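Local coordinates for protein leucyl aminopeptidase (Trypanosoma brucei brucei, PDB 5NTD) that probably removes N-terminal amino acids, leucine among them, from peptides as a hexameric, metal-dependent M17 aminopeptidase, here holding two manganese ions and the inhibitor bestatin, at residues 298-303 with 344-349; 342-345 with 350-353; 376-381 with 400-405; 306-311 with 499-504; 254-259 with 267-272. All coordinates share one frame; numbering follows the deposited sequence.

Contact 1 (298-303 with 344-349). With BES (2-(3-amino-2-hydroxy-4-phenyl-butyrylamino)-4-methyl-pentanoic acid), chain B.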
# COMPACT_ATOMS: atom_id res chain seq x y z
N LEU G 298 -12.22 -14.50 5.19
CA LEU G 298 -10.89 -14.32 5.79
C LEU G 298 -9.97 -13.42 4.92
O LEU G 298 -9.13 -12.70 5.45
CB LEU G 298 -10.22 -15.69 6.10
CG LEU G 298 -10.70 -16.31 7.41
CD1 LEU G 298 -10.19 -17.74 7.53
CD2 LEU G 298 -10.24 -15.53 8.63
N ALA G 299 -10.17 -13.52 3.61
CA ALA G 299 -9.58 -12.61 2.63
C ALA G 299 -10.39 -11.32 2.63
O ALA G 299 -11.02 -10.93 1.64
CB ALA G 299 -9.55 -13.23 1.24
N LEU G 300 -10.32 -10.64 3.75
CA LEU G 300 -11.17 -9.50 4.02
C LEU G 300 -10.96 -8.34 3.02
O LEU G 300 -9.84 -7.91 2.78
CB LEU G 300 -10.95 -9.01 5.45
CG LEU G 300 -11.90 -7.94 6.00
CD1 LEU G 300 -13.29 -8.54 6.22
CD2 LEU G 300 -11.35 -7.42 7.33
N LYS G 301 -12.04 -7.80 2.52
CA LYS G 301 -12.00 -6.61 1.68
C LYS G 301 -11.71 -5.35 2.49
O LYS G 301 -12.19 -5.21 3.60
CB LYS G 301 -13.32 -6.35 0.96
CG LYS G 301 -13.72 -7.43 0.01
CD LYS G 301 -15.04 -7.05 -0.66
CE LYS G 301 -15.48 -8.17 -1.57
NZ LYS G 301 -14.56 -8.34 -2.73
N PRO G 302 -10.97 -4.39 1.90
CA PRO G 302 -10.90 -3.07 2.50
C PRO G 302 -12.27 -2.44 2.44
O PRO G 302 -13.08 -2.78 1.60
CB PRO G 302 -9.92 -2.31 1.60
CG PRO G 302 -9.22 -3.36 0.79
CD PRO G 302 -10.20 -4.48 0.65
N ALA G 303 -12.49 -1.48 3.32
CA ALA G 303 -13.84 -0.91 3.51
C ALA G 303 -14.43 -0.27 2.24
O ALA G 303 -15.62 -0.39 1.99
CB ALA G 303 -13.87 0.09 4.65
N ASN G 344 -21.01 -14.16 2.81
CA ASN G 344 -19.56 -14.43 2.92
C ASN G 344 -19.02 -13.64 4.09
O ASN G 344 -18.70 -12.47 4.00
CB ASN G 344 -18.81 -14.09 1.66
CG ASN G 344 -17.42 -14.69 1.61
OD1 ASN G 344 -17.11 -15.64 2.33
ND2 ASN G 344 -16.58 -14.17 0.72
N ALA G 345 -19.01 -14.30 5.22
CA ALA G 345 -18.79 -13.67 6.52
C ALA G 345 -17.41 -14.00 7.04
O ALA G 345 -16.73 -14.90 6.56
CB ALA G 345 -19.86 -14.10 7.54
N ILE G 346 -17.05 -13.30 8.08
CA ILE G 346 -15.74 -13.51 8.72
C ILE G 346 -15.98 -13.84 10.20
O ILE G 346 -16.74 -13.19 10.90
CB ILE G 346 -14.73 -12.32 8.53
CG1 ILE G 346 -13.35 -12.72 9.06
CG2 ILE G 346 -15.23 -11.06 9.18
CD1 ILE G 346 -12.24 -11.82 8.62
N GLY G 347 -15.31 -14.88 10.61
CA GLY G 347 -15.44 -15.38 11.99
C GLY G 347 -14.79 -16.72 12.17
O GLY G 347 -14.09 -17.21 11.28
N PRO G 348 -14.97 -17.31 13.34
CA PRO G 348 -14.29 -18.58 13.69
C PRO G 348 -14.63 -19.74 12.78
O PRO G 348 -13.83 -20.63 12.61
CB PRO G 348 -14.81 -18.88 15.12
CG PRO G 348 -15.45 -17.67 15.62
CD PRO G 348 -15.76 -16.78 14.47
N LYS G 349 -15.83 -19.72 12.21
CA LYS G 349 -16.24 -20.79 11.28
C LYS G 349 -15.94 -20.49 9.81
O LYS G 349 -16.29 -21.29 8.94
CB LYS G 349 -17.70 -21.12 11.46
CG LYS G 349 -17.97 -21.69 12.86
CD LYS G 349 -19.17 -22.60 12.94
CE LYS G 349 -20.40 -22.00 12.36
NZ LYS G 349 -21.44 -23.05 12.14
N2 BES B . -18.53 -9.95 -5.43
C1 BES B . -17.15 -9.69 -5.86
C6 BES B . -17.06 -9.08 -7.28
C7 BES B . -17.26 -7.59 -7.41
C8 BES B . -18.53 -7.05 -7.51
C12 BES B . -16.17 -6.74 -7.49
C9 BES B . -18.71 -5.68 -7.65
C11 BES B . -16.35 -5.35 -7.62
C10 BES B . -17.62 -4.82 -7.69
C2 BES B . -16.41 -11.05 -5.77
O2 BES B . -16.93 -11.95 -4.74
C3 BES B . -14.98 -10.76 -5.43
O3 BES B . -14.76 -10.70 -4.19
N1 BES B . -14.17 -10.67 -6.49
C4 BES B . -12.76 -10.42 -6.45
C13 BES B . -11.95 -11.71 -6.41
C14 BES B . -10.49 -11.54 -5.98
C15 BES B . -10.22 -10.66 -4.77
C16 BES B . -9.90 -12.89 -5.67
C5 BES B . -12.32 -9.67 -7.66
O1 BES B . -11.49 -8.77 -7.50
O4 BES B . -12.77 -9.96 -8.77
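Ile346 reaches across to the 298-303 loop with its CD1 methyl, which serves two leucines at once. Ile346 CD1 lies 4.0 Å from Leu298 CA. The Leu300 methyl CD1 is 4.2 Å from Ile346 CD1, and these two side chains cross at about a right angle. With CG1 of Ile346 anti to the backbone N (chi1 -172°) and the chain extended beyond it, CD1 is carried to where it touches both leucines. No hydrogen bond joins the segments. Ala299, between the leucines, is the centre of an inverse gamma turn, its N held by Thr370 OG1. Neighbouring subunits continue the apolar patch: Leu298 packs on Ile346 of the second subunit, and Leu300 on Leu300 of both the second and the third. Next along the loop, Lys301 NZ donates to the bestatin carbonyl BES O3 at 2.8 Å and pairs with Asp371. The chemistry thus divides: an apolar junction between subunits, and beyond it an amine that probably polarises the carbonyl it grips.

Contact 2 (342-345 with 350-353)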
# COMPACT_ATOMS: atom_id res chain seq x y z
N ALA G 342 -26.04 -17.07 0.37
CA ALA G 342 -25.05 -17.14 1.46
C ALA G 342 -24.57 -15.73 1.77
O ALA G 342 -24.59 -14.85 0.93
CB ALA G 342 -23.86 -18.00 1.08
N GLU G 343 -24.18 -15.52 3.01
CA GLU G 343 -23.35 -14.37 3.36
C GLU G 343 -21.92 -14.87 3.49
O GLU G 343 -21.67 -15.86 4.16
CB GLU G 343 -23.77 -13.68 4.64
CG GLU G 343 -22.83 -12.51 4.98
CD GLU G 343 -23.33 -11.61 6.08
OE1 GLU G 343 -24.17 -12.03 6.92
OE2 GLU G 343 -22.79 -10.48 6.19
N ASN G 344 -21.01 -14.16 2.81
CA ASN G 344 -19.56 -14.43 2.92
C ASN G 344 -19.02 -13.64 4.09
O ASN G 344 -18.70 -12.47 4.00
CB ASN G 344 -18.81 -14.09 1.66
CG ASN G 344 -17.42 -14.69 1.61
OD1 ASN G 344 -17.11 -15.64 2.33
ND2 ASN G 344 -16.58 -14.17 0.72
N ALA G 345 -19.01 -14.30 5.22
CA ALA G 345 -18.79 -13.67 6.52
C ALA G 345 -17.41 -14.00 7.04
O ALA G 345 -16.73 -14.90 6.56
CB ALA G 345 -19.86 -14.10 7.54
N SER G 350 -15.22 -19.41 9.55
CA SER G 350 -14.84 -19.05 8.17
C SER G 350 -14.13 -20.17 7.46
O SER G 350 -13.19 -20.76 7.99
CB SER G 350 -13.98 -17.81 8.13
OG SER G 350 -14.75 -16.63 8.21
N TYR G 351 -14.56 -20.47 6.25
CA TYR G 351 -13.75 -21.28 5.38
C TYR G 351 -12.43 -20.51 5.11
O TYR G 351 -12.40 -19.29 5.10
CB TYR G 351 -14.48 -21.75 4.11
CG TYR G 351 -14.58 -20.84 2.90
CD1 TYR G 351 -15.06 -19.53 3.00
CD2 TYR G 351 -14.26 -21.32 1.63
CE1 TYR G 351 -15.15 -18.72 1.87
CE2 TYR G 351 -14.36 -20.52 0.51
CZ TYR G 351 -14.80 -19.22 0.64
OH TYR G 351 -14.88 -18.46 -0.50
N ARG G 352 -11.36 -21.25 4.92
CA ARG G 352 -10.03 -20.68 4.97
C ARG G 352 -9.31 -20.64 3.64
O ARG G 352 -9.65 -21.38 2.72
CB ARG G 352 -9.13 -21.45 5.92
CG ARG G 352 -9.70 -21.60 7.31
CD ARG G 352 -8.76 -22.49 8.09
NE ARG G 352 -9.30 -22.81 9.41
CZ ARG G 352 -10.15 -23.81 9.67
NH1 ARG G 352 -10.54 -24.01 10.91
NH2 ARG G 352 -10.56 -24.63 8.70
N ASN G 353 -8.35 -19.75 3.57
CA ASN G 353 -7.39 -19.72 2.47
C ASN G 353 -6.38 -20.83 2.67
O ASN G 353 -5.41 -20.66 3.39
CB ASN G 353 -6.68 -18.36 2.40
CG ASN G 353 -7.65 -17.21 2.30
OD1 ASN G 353 -8.37 -17.09 1.31
ND2 ASN G 353 -7.66 -16.35 3.31
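Asn344, the last residue of strand 334-344, meets Tyr351 through its amide oxygen: Asn344 OD1 lies 3.7 Å from Tyr351 CE1, at the ring edge and near the ring plane. Amide and ring planes are 54° apart, and the two side chains cross at about a right angle. The other end of the amide is engaged elsewhere, Asn344 ND2 donating to Asp294 OD1, of the manganese sites, and to Thr370 O. Tyr351 OH is hydrogen-bonded to that same Thr370 O, so one carbonyl links both side chains. One residue on, Ala345 offers its carbonyl to the returning loop: Ser350 OG lies 3.1 Å from Ala345 O, at best a weak hydrogen bond. Gly347 N donates to the same Ser350 OG, tying the turn from within. All four touching residues are buried, and the nearest atom of the Asn344 side chain is about 4 Å from a manganese ion; its ND2 bond probably helps to orient the metal-binding Asp294 carboxylate from the second shell.

Contact 3 (376-381 with 400-405); sequences IVLGDG and ATLTGA. With BES (2-(3-amino-2-hydroxy-4-phenyl-butyrylamino)-4-methyl-pentanoic acid), chain B.
Leu378 of helix 374-387 pushes one methyl, CD1, against the end of strand 395-400, and there the packing is tight: Leu378 CD1 comes to 3.5 Å from Ala400 CB. The same methyl meets Leu402 more loosely, 4.1 Å separating Leu378 CD1 from Leu402 CD1, and these two leucines reach toward each other tip to tip. With CG anti to the backbone N (chi1 -160°), Leu402 points its CD1 at the Leu378 methyl. All three residues are buried, and no hydrogen bond crosses between the segments. From Thr401 on, the backbone faces bestatin, and by Gly404 the chain is partly exposed. Gly404 N donates to the carboxylate atom BES O4 (3.1 Å, N-H...acceptor angle 158°). Thr401 O lies 3.2 Å from the inhibitor amine BES N2, and Leu402 O 3.4 Å from BES C6. Thr403 is the N-cap residue of helix 404-410; its OG1 caps Gln406 N weakly and hydrogen-bonds Asp495. Leu378 is further flanked by Val287 and Lys289 of strand 283-291 and by Ile479 of helix 471-480, whose Ala475 touches Leu402; the leucine pair thus joins helix 374-387 to the end of strand 395-400, just before the ligand-binding loop.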
# COMPACT_ATOMS: atom_id res chain seq x y z
N ILE G 376 -17.56 -20.48 -6.46
CA ILE G 376 -17.72 -21.72 -5.67
C ILE G 376 -19.20 -22.04 -5.46
O ILE G 376 -19.69 -23.13 -5.66
CB ILE G 376 -17.02 -21.60 -4.31
CG1 ILE G 376 -15.49 -21.58 -4.52
CG2 ILE G 376 -17.42 -22.74 -3.39
CD1 ILE G 376 -14.69 -21.29 -3.29
N VAL G 377 -19.89 -21.04 -5.03
CA VAL G 377 -21.31 -21.12 -4.75
C VAL G 377 -22.09 -21.49 -6.05
O VAL G 377 -22.95 -22.34 -6.08
CB VAL G 377 -21.66 -19.76 -4.10
CG1 VAL G 377 -22.81 -19.06 -4.72
CG2 VAL G 377 -21.75 -19.90 -2.60
N LEU G 378 -21.70 -20.86 -7.13
CA LEU G 378 -22.28 -21.13 -8.44
C LEU G 378 -21.96 -22.51 -8.94
O LEU G 378 -22.73 -23.12 -9.69
CB LEU G 378 -21.83 -20.07 -9.45
CG LEU G 378 -22.38 -18.67 -9.22
CD1 LEU G 378 -21.62 -17.66 -10.04
CD2 LEU G 378 -23.87 -18.61 -9.56
N GLY G 379 -20.79 -23.00 -8.58
CA GLY G 379 -20.38 -24.37 -8.97
C GLY G 379 -21.36 -25.42 -8.44
O GLY G 379 -21.78 -26.34 -9.14
N ASP G 380 -21.75 -25.24 -7.20
CA ASP G 380 -22.78 -26.09 -6.59
C ASP G 380 -24.16 -25.86 -7.24
O ASP G 380 -24.91 -26.78 -7.46
CB ASP G 380 -22.83 -25.87 -5.09
CG ASP G 380 -21.82 -26.73 -4.34
OD1 ASP G 380 -21.19 -27.62 -4.96
OD2 ASP G 380 -21.70 -26.56 -3.10
N GLY G 381 -24.46 -24.60 -7.52
CA GLY G 381 -25.71 -24.20 -8.18
C GLY G 381 -25.91 -24.83 -9.55
O GLY G 381 -26.94 -25.42 -9.81
N ALA G 400 -24.36 -13.44 -12.16
CA ALA G 400 -23.53 -13.18 -10.97
C ALA G 400 -22.78 -11.89 -11.04
O ALA G 400 -22.24 -11.52 -12.07
CB ALA G 400 -22.57 -14.32 -10.77
N THR G 401 -22.75 -11.22 -9.92
CA THR G 401 -21.87 -10.03 -9.73
C THR G 401 -20.46 -10.51 -9.39
O THR G 401 -20.02 -10.48 -8.25
CB THR G 401 -22.41 -9.13 -8.61
OG1 THR G 401 -22.73 -9.94 -7.47
CG2 THR G 401 -23.66 -8.43 -9.08
N LEU G 402 -19.80 -11.05 -10.38
CA LEU G 402 -18.74 -12.01 -10.10
C LEU G 402 -17.31 -11.44 -9.99
O LEU G 402 -16.56 -11.90 -9.15
CB LEU G 402 -18.76 -13.18 -11.10
CG LEU G 402 -18.02 -14.45 -10.63
CD1 LEU G 402 -18.58 -14.98 -9.32
CD2 LEU G 402 -18.09 -15.52 -11.69
N THR G 403 -16.93 -10.52 -10.87
CA THR G 403 -15.55 -10.06 -10.93
C THR G 403 -15.44 -8.56 -11.09
O THR G 403 -16.18 -7.97 -11.88
CB THR G 403 -14.74 -10.71 -12.08
OG1 THR G 403 -15.25 -10.29 -13.34
CG2 THR G 403 -14.77 -12.23 -12.02
N GLY G 404 -14.45 -7.98 -10.43
CA GLY G 404 -14.00 -6.62 -10.74
C GLY G 404 -13.46 -6.51 -12.18
O GLY G 404 -13.63 -5.50 -12.85
N ALA G 405 -12.87 -7.57 -12.66
CA ALA G 405 -12.42 -7.66 -14.06
C ALA G 405 -13.53 -7.33 -15.08
O ALA G 405 -13.27 -6.78 -16.13
CB ALA G 405 -11.86 -9.06 -14.36
N2 BES B . -18.53 -9.95 -5.43
C1 BES B . -17.15 -9.69 -5.86
C6 BES B . -17.06 -9.08 -7.28
C7 BES B . -17.26 -7.59 -7.41
C8 BES B . -18.53 -7.05 -7.51
C12 BES B . -16.17 -6.74 -7.49
C9 BES B . -18.71 -5.68 -7.65
C11 BES B . -16.35 -5.35 -7.62
C10 BES B . -17.62 -4.82 -7.69
C2 BES B . -16.41 -11.05 -5.77
O2 BES B . -16.93 -11.95 -4.74
C3 BES B . -14.98 -10.76 -5.43
O3 BES B . -14.76 -10.70 -4.19
N1 BES B . -14.17 -10.67 -6.49
C4 BES B . -12.76 -10.42 -6.45
C13 BES B . -11.95 -11.71 -6.41
C14 BES B . -10.49 -11.54 -5.98
C15 BES B . -10.22 -10.66 -4.77
C16 BES B . -9.90 -12.89 -5.67
C5 BES B . -12.32 -9.67 -7.66
O1 BES B . -11.49 -8.77 -7.50
O4 BES B . -12.77 -9.96 -8.77

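Contact 4 (306-311 with 499-504). With BES (2-(3-amino-2-hydroxy-4-phenyl-butyrylamino)-4-methyl-pentanoic acid), chain B.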
# COMPACT_ATOMS: atom_id res chain seq x y z
N MET G 306 -15.62 -3.00 0.12
CA MET G 306 -16.70 -3.75 0.81
C MET G 306 -18.03 -3.03 0.75
O MET G 306 -19.07 -3.67 0.75
CB MET G 306 -16.35 -4.05 2.27
CG MET G 306 -17.13 -5.24 2.82
SD MET G 306 -16.94 -5.46 4.60
CE MET G 306 -15.16 -5.73 4.77
N LYS G 307 -17.96 -1.69 0.73
CA LYS G 307 -19.17 -0.83 0.56
C LYS G 307 -19.82 -1.24 -0.78
O LYS G 307 -19.14 -1.59 -1.76
CB LYS G 307 -18.93 0.70 0.57
N LEU G 308 -21.13 -1.33 -0.76
CA LEU G 308 -21.89 -1.79 -1.95
C LEU G 308 -21.82 -3.30 -2.27
O LEU G 308 -22.41 -3.74 -3.25
CB LEU G 308 -21.53 -0.94 -3.19
CG LEU G 308 -21.79 0.59 -3.00
CD1 LEU G 308 -21.55 1.33 -4.32
CD2 LEU G 308 -23.17 0.96 -2.39
N MET G 309 -21.20 -4.10 -1.42
CA MET G 309 -21.30 -5.57 -1.56
C MET G 309 -22.68 -6.15 -1.13
O MET G 309 -22.92 -7.34 -1.23
CB MET G 309 -20.15 -6.29 -0.87
CG MET G 309 -18.82 -6.03 -1.57
SD MET G 309 -18.77 -6.70 -3.24
CE MET G 309 -18.03 -5.36 -4.15
N LYS G 310 -23.57 -5.29 -0.63
CA LYS G 310 -25.01 -5.64 -0.51
C LYS G 310 -25.59 -5.90 -1.91
O LYS G 310 -26.61 -6.59 -2.04
CB LYS G 310 -25.84 -4.57 0.18
CG LYS G 310 -26.04 -3.32 -0.66
CD LYS G 310 -26.88 -2.25 0.01
CE LYS G 310 -26.88 -0.99 -0.85
NZ LYS G 310 -27.85 0.04 -0.43
N HIS G 311 -24.92 -5.37 -2.94
CA HIS G 311 -25.28 -5.62 -4.33
C HIS G 311 -24.87 -7.01 -4.84
O HIS G 311 -25.21 -7.39 -5.96
CB HIS G 311 -24.69 -4.60 -5.28
CG HIS G 311 -25.14 -3.20 -5.04
ND1 HIS G 311 -24.44 -2.12 -5.49
CD2 HIS G 311 -26.21 -2.69 -4.38
CE1 HIS G 311 -25.04 -1.00 -5.13
NE2 HIS G 311 -26.12 -1.32 -4.44
N PRO G 499 -23.20 -3.64 -14.05
CA PRO G 499 -24.46 -3.16 -14.57
C PRO G 499 -25.65 -3.16 -13.60
O PRO G 499 -26.65 -2.53 -13.87
CB PRO G 499 -24.71 -4.12 -15.73
CG PRO G 499 -23.35 -4.45 -16.23
CD PRO G 499 -22.55 -4.58 -14.97
N VAL G 500 -25.52 -3.91 -12.50
CA VAL G 500 -26.58 -3.96 -11.49
C VAL G 500 -26.73 -2.70 -10.65
O VAL G 500 -27.65 -2.59 -9.85
CB VAL G 500 -26.47 -5.16 -10.55
CG1 VAL G 500 -26.58 -6.44 -11.34
CG2 VAL G 500 -25.21 -5.11 -9.69
N PHE G 501 -25.83 -1.75 -10.81
CA PHE G 501 -25.89 -0.51 -10.01
C PHE G 501 -25.31 0.70 -10.74
O PHE G 501 -24.56 0.58 -11.67
CB PHE G 501 -25.22 -0.69 -8.63
CG PHE G 501 -23.70 -0.62 -8.65
CD1 PHE G 501 -22.95 -1.73 -8.97
CD2 PHE G 501 -23.04 0.57 -8.36
CE1 PHE G 501 -21.57 -1.66 -9.04
CE2 PHE G 501 -21.66 0.65 -8.42
CZ PHE G 501 -20.92 -0.48 -8.75
N ASN G 502 -25.69 1.86 -10.26
CA ASN G 502 -25.06 3.09 -10.64
C ASN G 502 -24.99 3.98 -9.39
O ASN G 502 -25.21 3.52 -8.31
CB ASN G 502 -25.79 3.75 -11.81
CG ASN G 502 -27.22 4.18 -11.47
OD1 ASN G 502 -27.58 4.40 -10.32
ND2 ASN G 502 -28.01 4.33 -12.50
N SER G 503 -24.73 5.26 -9.58
CA SER G 503 -24.46 6.15 -8.45
C SER G 503 -25.72 6.46 -7.64
O SER G 503 -25.63 6.90 -6.51
CB SER G 503 -23.78 7.44 -8.88
OG SER G 503 -24.68 8.16 -9.68
N ASN G 504 -26.88 6.16 -8.20
CA ASN G 504 -28.16 6.21 -7.46
C ASN G 504 -28.58 4.93 -6.77
O ASN G 504 -29.58 4.91 -6.06
CB ASN G 504 -29.29 6.67 -8.37
CG ASN G 504 -29.11 8.11 -8.82
OD1 ASN G 504 -28.61 8.95 -8.08
ND2 ASN G 504 -29.48 8.38 -10.04
N2 BES B . -18.53 -9.95 -5.43
C1 BES B . -17.15 -9.69 -5.86
C6 BES B . -17.06 -9.08 -7.28
C7 BES B . -17.26 -7.59 -7.41
C8 BES B . -18.53 -7.05 -7.51
C12 BES B . -16.17 -6.74 -7.49
C9 BES B . -18.71 -5.68 -7.65
C11 BES B . -16.35 -5.35 -7.62
C10 BES B . -17.62 -4.82 -7.69
C2 BES B . -16.41 -11.05 -5.77
O2 BES B . -16.93 -11.95 -4.74
C3 BES B . -14.98 -10.76 -5.43
O3 BES B . -14.76 -10.70 -4.19
N1 BES B . -14.17 -10.67 -6.49
C4 BES B . -12.76 -10.42 -6.45
C13 BES B . -11.95 -11.71 -6.41
C14 BES B . -10.49 -11.54 -5.98
C15 BES B . -10.22 -10.66 -4.77
C16 BES B . -9.90 -12.89 -5.67
C5 BES B . -12.32 -9.67 -7.66
O1 BES B . -11.49 -8.77 -7.50
O4 BES B . -12.77 -9.96 -8.77
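His311 and Phe501 form an oblique aromatic pair, the ring centroids 5.1 Å apart and the planes at 33°. The closest approach is not ring to ring but at the root of the phenylalanine, with His311 CE1 3.5 Å from Phe501 CB. On the same ring, His311 ND1 lies 3.6 Å from Phe501 CG, and the two side chains cross at about a right angle. Phe501 holds CG between its backbone N and carbonyl carbon (chi1 79°), which turns the ring in toward the 306-311 loop. Farther out on it, Phe501 CE2 receives Leu308 CD1 at 4.2 Å, where the leucine is partly exposed. On the more buried side, Val500 CG2 makes a looser contact, 4.4 Å from His311 O. No hydrogen bond links the segments. Met306 to Met309 form a type II beta turn, while Asn502 OD1 accepts from Asn504 N at 2.8 Å in an Asx turn. Asp354 of the third subunit accepts from Leu308 N and Lys310 N, fastening the loop to the assembly. Between these residues, Met309 turns its bent side chain to the inhibitor, its CE 3.6 Å from BES C9 of the phenyl ring. This is consistent with Met309 lining the S1 pocket, where bestatin's phenyl lies, and with the His311-Phe501 pair joining that loop to the segment after strand 490-495.

Contact 5 (254-259 with 267-272)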
# COMPACT_ATOMS: atom_id res chain seq x y z
N GLY G 254 -20.73 -28.89 -0.68
CA GLY G 254 -19.58 -28.38 0.08
C GLY G 254 -19.21 -26.95 -0.26
O GLY G 254 -18.68 -26.21 0.58
N GLY G 255 -19.49 -26.55 -1.49
CA GLY G 255 -19.13 -25.20 -1.95
C GLY G 255 -19.92 -24.10 -1.29
O GLY G 255 -19.41 -23.28 -0.54
N ILE G 256 -21.22 -24.13 -1.50
CA ILE G 256 -22.11 -23.17 -0.86
C ILE G 256 -22.10 -23.30 0.67
O ILE G 256 -22.19 -22.31 1.38
CB ILE G 256 -23.57 -23.19 -1.44
CG1 ILE G 256 -24.40 -22.10 -0.80
CG2 ILE G 256 -24.23 -24.55 -1.26
CD1 ILE G 256 -25.68 -21.80 -1.54
N TYR G 257 -22.03 -24.51 1.16
CA TYR G 257 -21.96 -24.71 2.63
C TYR G 257 -20.72 -24.00 3.21
O TYR G 257 -20.83 -23.24 4.16
CB TYR G 257 -21.95 -26.21 3.03
CG TYR G 257 -21.69 -26.38 4.50
CD1 TYR G 257 -22.64 -25.99 5.44
CD2 TYR G 257 -20.47 -26.86 4.96
CE1 TYR G 257 -22.38 -26.10 6.79
CE2 TYR G 257 -20.21 -26.97 6.32
CZ TYR G 257 -21.16 -26.58 7.23
OH TYR G 257 -20.92 -26.67 8.58
N SER G 258 -19.58 -24.27 2.62
CA SER G 258 -18.30 -23.75 3.13
C SER G 258 -18.24 -22.22 3.07
O SER G 258 -17.80 -21.57 4.01
CB SER G 258 -17.11 -24.30 2.38
OG SER G 258 -16.99 -25.69 2.59
N VAL G 259 -18.74 -21.66 1.98
CA VAL G 259 -18.77 -20.20 1.79
C VAL G 259 -19.66 -19.55 2.82
O VAL G 259 -19.30 -18.52 3.44
CB VAL G 259 -19.24 -19.82 0.39
CG1 VAL G 259 -19.58 -18.34 0.32
CG2 VAL G 259 -18.18 -20.16 -0.61
N PRO G 267 -26.66 -20.53 5.08
CA PRO G 267 -26.79 -20.49 3.64
C PRO G 267 -27.94 -21.36 3.20
O PRO G 267 -28.32 -22.29 3.91
CB PRO G 267 -25.49 -21.09 3.15
CG PRO G 267 -25.06 -21.98 4.25
CD PRO G 267 -25.50 -21.32 5.51
N ARG G 268 -28.47 -21.05 2.03
CA ARG G 268 -29.56 -21.82 1.42
C ARG G 268 -29.36 -21.96 -0.05
O ARG G 268 -29.03 -21.00 -0.73
CB ARG G 268 -30.91 -21.14 1.70
CG ARG G 268 -31.39 -21.31 3.13
CD ARG G 268 -31.96 -20.03 3.65
NE ARG G 268 -32.73 -20.16 4.88
CZ ARG G 268 -32.34 -19.78 6.08
NH1 ARG G 268 -31.15 -19.24 6.29
NH2 ARG G 268 -33.18 -19.88 7.09
N LEU G 269 -29.63 -23.15 -0.53
CA LEU G 269 -29.82 -23.40 -1.95
C LEU G 269 -31.33 -23.50 -2.19
O LEU G 269 -31.98 -24.46 -1.81
CB LEU G 269 -29.12 -24.67 -2.37
CG LEU G 269 -28.80 -24.79 -3.85
CD1 LEU G 269 -27.78 -23.77 -4.32
CD2 LEU G 269 -28.28 -26.19 -4.13
N VAL G 270 -31.85 -22.49 -2.85
CA VAL G 270 -33.28 -22.35 -3.09
C VAL G 270 -33.60 -22.55 -4.57
O VAL G 270 -33.17 -21.77 -5.42
CB VAL G 270 -33.77 -20.98 -2.66
CG1 VAL G 270 -35.27 -20.84 -2.91
CG2 VAL G 270 -33.48 -20.74 -1.20
N THR G 271 -34.37 -23.59 -4.88
CA THR G 271 -34.73 -23.86 -6.25
C THR G 271 -36.23 -23.70 -6.46
O THR G 271 -37.05 -24.28 -5.75
CB THR G 271 -34.27 -25.25 -6.72
OG1 THR G 271 -32.83 -25.34 -6.64
CG2 THR G 271 -34.68 -25.51 -8.15
N LEU G 272 -36.57 -22.93 -7.48
CA LEU G 272 -37.94 -22.64 -7.87
C LEU G 272 -38.22 -23.31 -9.22
O LEU G 272 -37.35 -23.33 -10.09
CB LEU G 272 -38.21 -21.14 -7.98
CG LEU G 272 -37.59 -20.31 -6.87
CD1 LEU G 272 -37.86 -18.83 -7.12
CD2 LEU G 272 -38.15 -20.71 -5.53
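Ile256, on helix 254-260, packs over the start of strand 268-274, a helix-on-sheet contact in the catalytic domain, the strand lying between 239-244 and 334-344 in its mixed sheet. Apolar contacts dominate. Ile256 CG1 lies 4.2 Å from Pro267 CB, and its terminal methyl CD1 comes 4.0 Å from Leu269 CD1. Extension of the isoleucine, with CG1 anti to the backbone N (chi1 -176°), takes CD1 past the proline to the strand, where Ile256 CD1 rests 3.5 Å from Arg268 O. Backbone meets ring: Ile256 O is 3.9 Å from Pro267 CB. Val377 of helix 374-387 and Leu248 of helix 246-250 extend this apolar cluster, the first against Ile256, the second against Pro267 and Leu269. Hydrogen bonds lie beside the interface, none across it. Asp380 OD2 accepts from Ile256 N, tying the first turn of the helix to helix 374-387. Within the helix, Gly254 O accepts twice, from Ser258 N at 3.0 Å and from Ser258 OG at 2.7 Å, the hydroxyl oxygen tilted 17° from the carbonyl plane.

Overall arrangement
All five contacts belong to the catalytic domain, and three of them touch different groups of bestatin: contact 1 through Lys301, contact 3 through the 400-405 segment and contact 4 through Met309. Contacts 1 and 3 have centres about 17 Å apart and do not touch. Contacts 1 and 4 meet where Met306 CE lies 3.7 Å from Leu300 CD1, and contacts 3 and 4 where Thr401 CG2 is 3.7 Å from Val500 CG2. Contact 2 shares Asn344 and Ala345 with contact 1, and the shared Asn344 side chain is near a manganese ion. Contact 5 lies farther from the ligand, its Ile256 side chain about 13 Å from bestatin, touching contact 2 (Tyr351 CB to Ser258 O, 3.3 Å) and contact 3 through Asp380.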